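Local structure of WipB (Legionella pneumophila, 5NNY) at residues A210-F224 and T277-G291. The protein is a translocated effector and Ser/Thr phosphatase, represented here by its phosphatase domain, that targets the host lysosomal nutrient-sensing machinery. Residues are numbered along the deposited sequence; the frame is centred on the assembly and turned at random.
Sequences AGIGLNHIRGLARKF and TDEVVAATVWGREYG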
loop_
_atom_site.group_PDB
_atom_site.type_symbol
_atom_site.label_atom_id
_atom_site.label_comp_id
_atom_site.label_asym_id
_atom_site.label_seq_id
_atom_site.Cartn_x
_atom_site.Cartn_y
_atom_site.Cartn_z
ATOM N N ALA A 210 -10.833 -1.277 -2.772
ATOM C CA ALA A 210 -12.105 -1.864 -2.371
ATOM C C ALA A 210 -13.193 -1.438 -3.346
ATOM O O ALA A 210 -12.983 -0.577 -4.200
ATOM C CB ALA A 210 -12.491 -1.441 -0.941
ATOM N N GLY A 211 -14.379 -2.025 -3.193
ATOM C CA GLY A 211 -15.456 -1.772 -4.145
ATOM C C GLY A 211 -16.040 -0.373 -3.998
ATOM O O GLY A 211 -16.524 0.007 -2.923
ATOM N N ILE A 212 -16.028 0.392 -5.088
ATOM C CA ILE A 212 -16.585 1.735 -5.134
ATOM C C ILE A 212 -17.423 1.876 -6.397
ATOM O O ILE A 212 -17.496 0.968 -7.231
ATOM C CB ILE A 212 -15.497 2.814 -5.122
ATOM C CG1 ILE A 212 -14.617 2.636 -6.369
ATOM C CG2 ILE A 212 -14.671 2.731 -3.817
ATOM C CD1 ILE A 212 -13.735 3.831 -6.689
ATOM N N GLY A 213 -18.024 3.052 -6.548
ATOM C CA GLY A 213 -18.752 3.371 -7.759
ATOM C C GLY A 213 -18.403 4.770 -8.206
ATOM O O GLY A 213 -17.540 5.418 -7.601
ATOM N N LEU A 214 -19.071 5.250 -9.261
ATOM C CA LEU A 214 -18.923 6.648 -9.661
ATOM C C LEU A 214 -19.310 7.613 -8.545
ATOM O O LEU A 214 -18.814 8.746 -8.511
ATOM C CB LEU A 214 -19.767 6.930 -10.910
ATOM C CG LEU A 214 -19.415 6.160 -12.178
ATOM C CD1 LEU A 214 -20.463 6.426 -13.279
ATOM C CD2 LEU A 214 -18.034 6.548 -12.669
ATOM N N ASN A 215 -20.199 7.199 -7.635
ATOM C CA ASN A 215 -20.603 8.088 -6.553
ATOM C C ASN A 215 -19.421 8.405 -5.640
ATOM O O ASN A 215 -19.300 9.529 -5.148
ATOM C CB ASN A 215 -21.752 7.469 -5.754
ATOM C CG ASN A 215 -21.508 6.011 -5.403
ATOM O OD1 ASN A 215 -21.200 5.193 -6.271
ATOM N ND2 ASN A 215 -21.635 5.676 -4.108
ATOM N N HIS A 216 -18.547 7.423 -5.401
ATOM C CA HIS A 216 -17.351 7.679 -4.592
ATOM C C HIS A 216 -16.425 8.673 -5.278
ATOM O O HIS A 216 -15.845 9.551 -4.628
ATOM C CB HIS A 216 -16.587 6.376 -4.321
ATOM C CG HIS A 216 -17.298 5.426 -3.417
ATOM N ND1 HIS A 216 -18.216 4.504 -3.871
ATOM C CD2 HIS A 216 -17.230 5.260 -2.072
ATOM C CE1 HIS A 216 -18.678 3.805 -2.848
ATOM N NE2 HIS A 216 -18.093 4.242 -1.746
ATOM N N ILE A 217 -16.238 8.526 -6.589
ATOM C CA ILE A 217 -15.349 9.427 -7.318
ATOM C C ILE A 217 -15.900 10.845 -7.287
ATOM O O ILE A 217 -15.157 11.818 -7.107
ATOM C CB ILE A 217 -15.145 8.902 -8.756
ATOM C CG1 ILE A 217 -14.611 7.480 -8.695
ATOM C CG2 ILE A 217 -14.218 9.817 -9.563
ATOM C CD1 ILE A 217 -14.542 6.792 -10.053
ATOM N N ARG A 218 -17.218 10.984 -7.414
ATOM C CA ARG A 218 -17.832 12.301 -7.291
ATOM C C ARG A 218 -17.619 12.876 -5.897
ATOM O O ARG A 218 -17.340 14.071 -5.744
ATOM C CB ARG A 218 -19.327 12.208 -7.627
ATOM C CG ARG A 218 -20.064 13.546 -7.598
ATOM C CD ARG A 218 -21.573 13.361 -7.766
ATOM N NE ARG A 218 -21.907 12.851 -9.093
ATOM C CZ ARG A 218 -22.153 13.632 -10.140
ATOM N NH1 ARG A 218 -22.110 14.952 -10.001
ATOM N NH2 ARG A 218 -22.441 13.099 -11.319
ATOM N N GLY A 219 -17.752 12.042 -4.866
ATOM C CA GLY A 219 -17.501 12.515 -3.517
ATOM C C GLY A 219 -16.057 12.932 -3.307
ATOM O O GLY A 219 -15.782 13.911 -2.610
ATOM N N LEU A 220 -15.119 12.188 -3.902
ATOM C CA LEU A 220 -13.704 12.524 -3.777
ATOM C C LEU A 220 -13.398 13.850 -4.462
ATOM O O LEU A 220 -12.681 14.692 -3.917
ATOM C CB LEU A 220 -12.834 11.400 -4.360
ATOM C CG LEU A 220 -12.823 10.068 -3.589
ATOM C CD1 LEU A 220 -12.312 8.914 -4.427
ATOM C CD2 LEU A 220 -11.948 10.209 -2.324
ATOM N N ALA A 221 -13.927 14.053 -5.666
ATOM C CA ALA A 221 -13.719 15.338 -6.327
ATOM C C ALA A 221 -14.219 16.487 -5.455
ATOM O O ALA A 221 -13.549 17.519 -5.330
ATOM C CB ALA A 221 -14.410 15.347 -7.687
ATOM N N ARG A 222 -15.383 16.311 -4.821
ATOM C CA ARG A 222 -15.904 17.325 -3.907
ATOM C C ARG A 222 -14.990 17.517 -2.698
ATOM O O ARG A 222 -14.698 18.650 -2.306
ATOM C CB ARG A 222 -17.314 16.945 -3.452
ATOM C CG ARG A 222 -17.884 17.898 -2.413
ATOM C CD ARG A 222 -19.328 17.581 -2.041
ATOM N NE ARG A 222 -20.288 18.232 -2.928
ATOM C CZ ARG A 222 -21.200 17.585 -3.641
ATOM N NH1 ARG A 222 -22.033 18.263 -4.419
ATOM N NH2 ARG A 222 -21.287 16.262 -3.564
ATOM N N LYS A 223 -14.536 16.416 -2.093
ATOM C CA LYS A 223 -13.662 16.501 -0.921
ATOM C C LYS A 223 -12.380 17.267 -1.230
ATOM O O LYS A 223 -11.928 18.081 -0.417
ATOM C CB LYS A 223 -13.342 15.095 -0.417
ATOM C CG LYS A 223 -12.282 15.018 0.682
ATOM C CD LYS A 223 -12.904 15.120 2.041
ATOM C CE LYS A 223 -11.967 14.633 3.139
ATOM N NZ LYS A 223 -12.622 14.814 4.464
ATOM N N PHE A 224 -11.789 17.033 -2.401
ATOM C CA PHE A 224 -10.541 17.677 -2.798
ATOM C C PHE A 224 -10.743 18.968 -3.581
ATOM O O PHE A 224 -9.752 19.584 -3.995
ATOM C CB PHE A 224 -9.694 16.701 -3.602
ATOM C CG PHE A 224 -9.116 15.608 -2.766
ATOM C CD1 PHE A 224 -8.089 15.883 -1.877
ATOM C CD2 PHE A 224 -9.614 14.319 -2.840
ATOM C CE1 PHE A 224 -7.551 14.881 -1.081
ATOM C CE2 PHE A 224 -9.093 13.309 -2.043
ATOM C CZ PHE A 224 -8.050 13.592 -1.166
ATOM N N THR A 277 -20.212 13.619 3.506
ATOM C CA THR A 277 -19.233 14.015 2.493
ATOM C C THR A 277 -17.805 13.933 3.025
ATOM O O THR A 277 -16.881 13.521 2.310
ATOM C CB THR A 277 -19.546 15.429 2.007
ATOM O OG1 THR A 277 -20.855 15.440 1.432
ATOM C CG2 THR A 277 -18.550 15.872 0.966
ATOM N N ASP A 278 -17.614 14.290 4.292
ATOM C CA ASP A 278 -16.278 14.296 4.885
ATOM C C ASP A 278 -15.710 12.892 5.071
ATOM O O ASP A 278 -14.502 12.747 5.327
ATOM C CB ASP A 278 -16.286 15.041 6.232
ATOM C CG ASP A 278 -17.218 14.411 7.265
ATOM O OD1 ASP A 278 -18.326 13.966 6.891
ATOM O OD2 ASP A 278 -16.844 14.378 8.459
ATOM N N GLU A 279 -16.541 11.866 4.946
ATOM C CA GLU A 279 -16.147 10.482 5.166
ATOM C C GLU A 279 -15.757 9.767 3.877
ATOM O O GLU A 279 -15.535 8.550 3.900
ATOM C CB GLU A 279 -17.293 9.716 5.839
ATOM C CG GLU A 279 -17.798 10.364 7.125
ATOM C CD GLU A 279 -18.977 9.617 7.766
ATOM O OE1 GLU A 279 -18.895 9.305 8.973
ATOM O OE2 GLU A 279 -19.976 9.339 7.065
ATOM N N VAL A 280 -15.679 10.486 2.758
ATOM C CA VAL A 280 -15.612 9.814 1.454
ATOM C C VAL A 280 -14.284 9.072 1.279
ATOM O O VAL A 280 -14.225 8.022 0.630
ATOM C CB VAL A 280 -15.865 10.815 0.311
ATOM C CG1 VAL A 280 -14.712 11.808 0.158
ATOM C CG2 VAL A 280 -16.118 10.059 -0.996
ATOM N N VAL A 281 -13.201 9.567 1.890
ATOM C CA VAL A 281 -11.949 8.812 1.819
ATOM C C VAL A 281 -12.081 7.515 2.614
ATOM O O VAL A 281 -11.719 6.438 2.137
ATOM C CB VAL A 281 -10.756 9.666 2.302
ATOM C CG1 VAL A 281 -9.479 8.826 2.366
ATOM C CG2 VAL A 281 -10.515 10.846 1.365
ATOM N N ALA A 282 -12.641 7.589 3.826
ATOM C CA ALA A 282 -12.898 6.361 4.574
ATOM C C ALA A 282 -13.821 5.429 3.788
ATOM O O ALA A 282 -13.565 4.222 3.685
ATOM C CB ALA A 282 -13.493 6.694 5.950
ATOM N N ALA A 283 -14.886 5.978 3.207
ATOM C CA ALA A 283 -15.819 5.164 2.424
ATOM C C ALA A 283 -15.112 4.487 1.248
ATOM O O ALA A 283 -15.376 3.324 0.935
ATOM C CB ALA A 283 -16.968 6.043 1.938
ATOM N N THR A 284 -14.155 5.174 0.634
ATOM C CA THR A 284 -13.457 4.594 -0.516
ATOM C C THR A 284 -12.501 3.476 -0.089
ATOM O O THR A 284 -12.502 2.388 -0.673
ATOM C CB THR A 284 -12.715 5.698 -1.280
ATOM O OG1 THR A 284 -13.663 6.624 -1.812
ATOM C CG2 THR A 284 -11.900 5.115 -2.438
ATOM N N VAL A 285 -11.671 3.712 0.926
ATOM C CA VAL A 285 -10.707 2.678 1.297
ATOM C C VAL A 285 -11.408 1.475 1.921
ATOM O O VAL A 285 -10.907 0.351 1.832
ATOM C CB VAL A 285 -9.594 3.227 2.223
ATOM C CG1 VAL A 285 -8.769 4.290 1.495
ATOM C CG2 VAL A 285 -10.163 3.762 3.542
ATOM N N TRP A 286 -12.557 1.683 2.587
ATOM C CA TRP A 286 -13.265 0.536 3.164
ATOM C C TRP A 286 -14.310 -0.056 2.220
ATOM O O TRP A 286 -14.829 -1.143 2.499
ATOM C CB TRP A 286 -13.929 0.912 4.507
ATOM C CG TRP A 286 -12.933 1.028 5.683
ATOM C CD1 TRP A 286 -12.417 2.173 6.213
ATOM C CD2 TRP A 286 -12.349 -0.058 6.422
ATOM N NE1 TRP A 286 -11.544 1.867 7.245
ATOM C CE2 TRP A 286 -11.485 0.503 7.384
ATOM C CE3 TRP A 286 -12.479 -1.452 6.363
ATOM C CZ2 TRP A 286 -10.767 -0.275 8.279
ATOM C CZ3 TRP A 286 -11.749 -2.218 7.228
ATOM C CH2 TRP A 286 -10.912 -1.634 8.185
ATOM N N GLY A 287 -14.612 0.605 1.109
ATOM C CA GLY A 287 -15.591 0.057 0.174
ATOM C C GLY A 287 -17.007 0.089 0.707
ATOM O O GLY A 287 -17.803 -0.815 0.411
ATOM N N ARG A 288 -17.346 1.116 1.489
ATOM C CA ARG A 288 -18.645 1.223 2.149
ATOM C C ARG A 288 -19.578 2.168 1.406
ATOM O O ARG A 288 -19.150 2.980 0.584
ATOM C CB ARG A 288 -18.492 1.720 3.592
ATOM C CG ARG A 288 -17.529 0.907 4.427
ATOM C CD ARG A 288 -17.924 -0.568 4.410
ATOM N NE ARG A 288 -17.067 -1.334 5.311
ATOM C CZ ARG A 288 -16.881 -2.644 5.241
ATOM N NH1 ARG A 288 -17.496 -3.350 4.303
ATOM N NH2 ARG A 288 -16.077 -3.249 6.107
ATOM N N GLU A 289 -20.860 2.096 1.761
ATOM C CA GLU A 289 -21.881 2.869 1.071
ATOM C C GLU A 289 -21.624 4.363 1.177
ATOM O O GLU A 289 -21.404 4.900 2.263
ATOM C CB GLU A 289 -23.273 2.539 1.627
ATOM C CG GLU A 289 -24.393 3.347 0.952
ATOM C CD GLU A 289 -25.785 2.703 1.076
ATOM O OE1 GLU A 289 -26.667 3.048 0.263
ATOM O OE2 GLU A 289 -25.998 1.853 1.965
ATOM N N TYR A 290 -21.666 5.042 0.032
ATOM C CA TYR A 290 -21.529 6.491 -0.032
ATOM C C TYR A 290 -22.681 7.001 -0.903
ATOM O O TYR A 290 -22.509 7.344 -2.072
ATOM C CB TYR A 290 -20.138 6.909 -0.576
ATOM C CG TYR A 290 -19.941 8.403 -0.587
ATOM C CD1 TYR A 290 -19.680 9.087 0.590
ATOM C CD2 TYR A 290 -20.068 9.138 -1.760
ATOM C CE1 TYR A 290 -19.534 10.451 0.599
ATOM C CE2 TYR A 290 -19.922 10.502 -1.757
ATOM C CZ TYR A 290 -19.647 11.151 -0.579
ATOM O OH TYR A 290 -19.494 12.513 -0.580
ATOM N N GLY A 291 -23.882 7.032 -0.323
ATOM C CA GLY A 291 -25.052 7.229 -1.147
ATOM C C GLY A 291 -25.291 6.035 -2.051
ATOM O O GLY A 291 -24.717 4.953 -1.882
HETATM O O HOH W 1 -10.675 1.610 -2.577
HETATM O O HOH W 2 -22.303 3.640 -2.454
HETATM O O HOH W 3 -20.589 13.697 -3.175
#
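H216 meets Y290 over one face of its imidazole: Y290 CB lies 3.9 Å from the centroid of the H216 ring, a CH-pi contact, while the two rings sit obliquely, their planes at 36°. The imidazole is held at both nitrogens. H216 NE2 donates to R288 O at 2.9 Å, the oxygen lying in the ring plane and the bond running nearly straight out from the carbonyl. On the far side H216 ND1 accepts from G213 N, at the N-cap of helix 214-224. One residue earlier, N215 has CG between the backbone N and carbonyl carbon (chi1 47°), and its ND2 donates to Y290 O at 2.8 Å from above the carbonyl plane. A water bridges N215 ND2 to Y290 N and G291 O, and N215 OD1 accepts from I294 N.

The phenol of Y290 runs on along helix 214-224 to G219, where the missing side chain lets Y290 OH come within 3.5 Å of G219 CA. V280 CG2 sits 3.7 Å above the centre of the Y290 ring, and V280 as a whole is a knob among H216, G219, L220 and K223. Beyond it, the L220 methyls meet V281 CG2 and T284 OG1, whose hydroxyl is given to V280 O. K223 bends at chi2 (90°), slides past V280 and donates a hydrogen bond from NZ to D278 O at 2.9 Å.

Helices 214-224 and 280-286 run roughly antiparallel, well short of exact alignment. A Schellman motif ends helix 280-286 at G287, of positive phi, against which A210 CB and G211 O lie. Because ND1 accepts and NE2 donates, the bonds are consistent with a neutral H216 protonated on NE2, its ring rotation fixed by two backbone partners that tie one helix start to the chain leaving this motif.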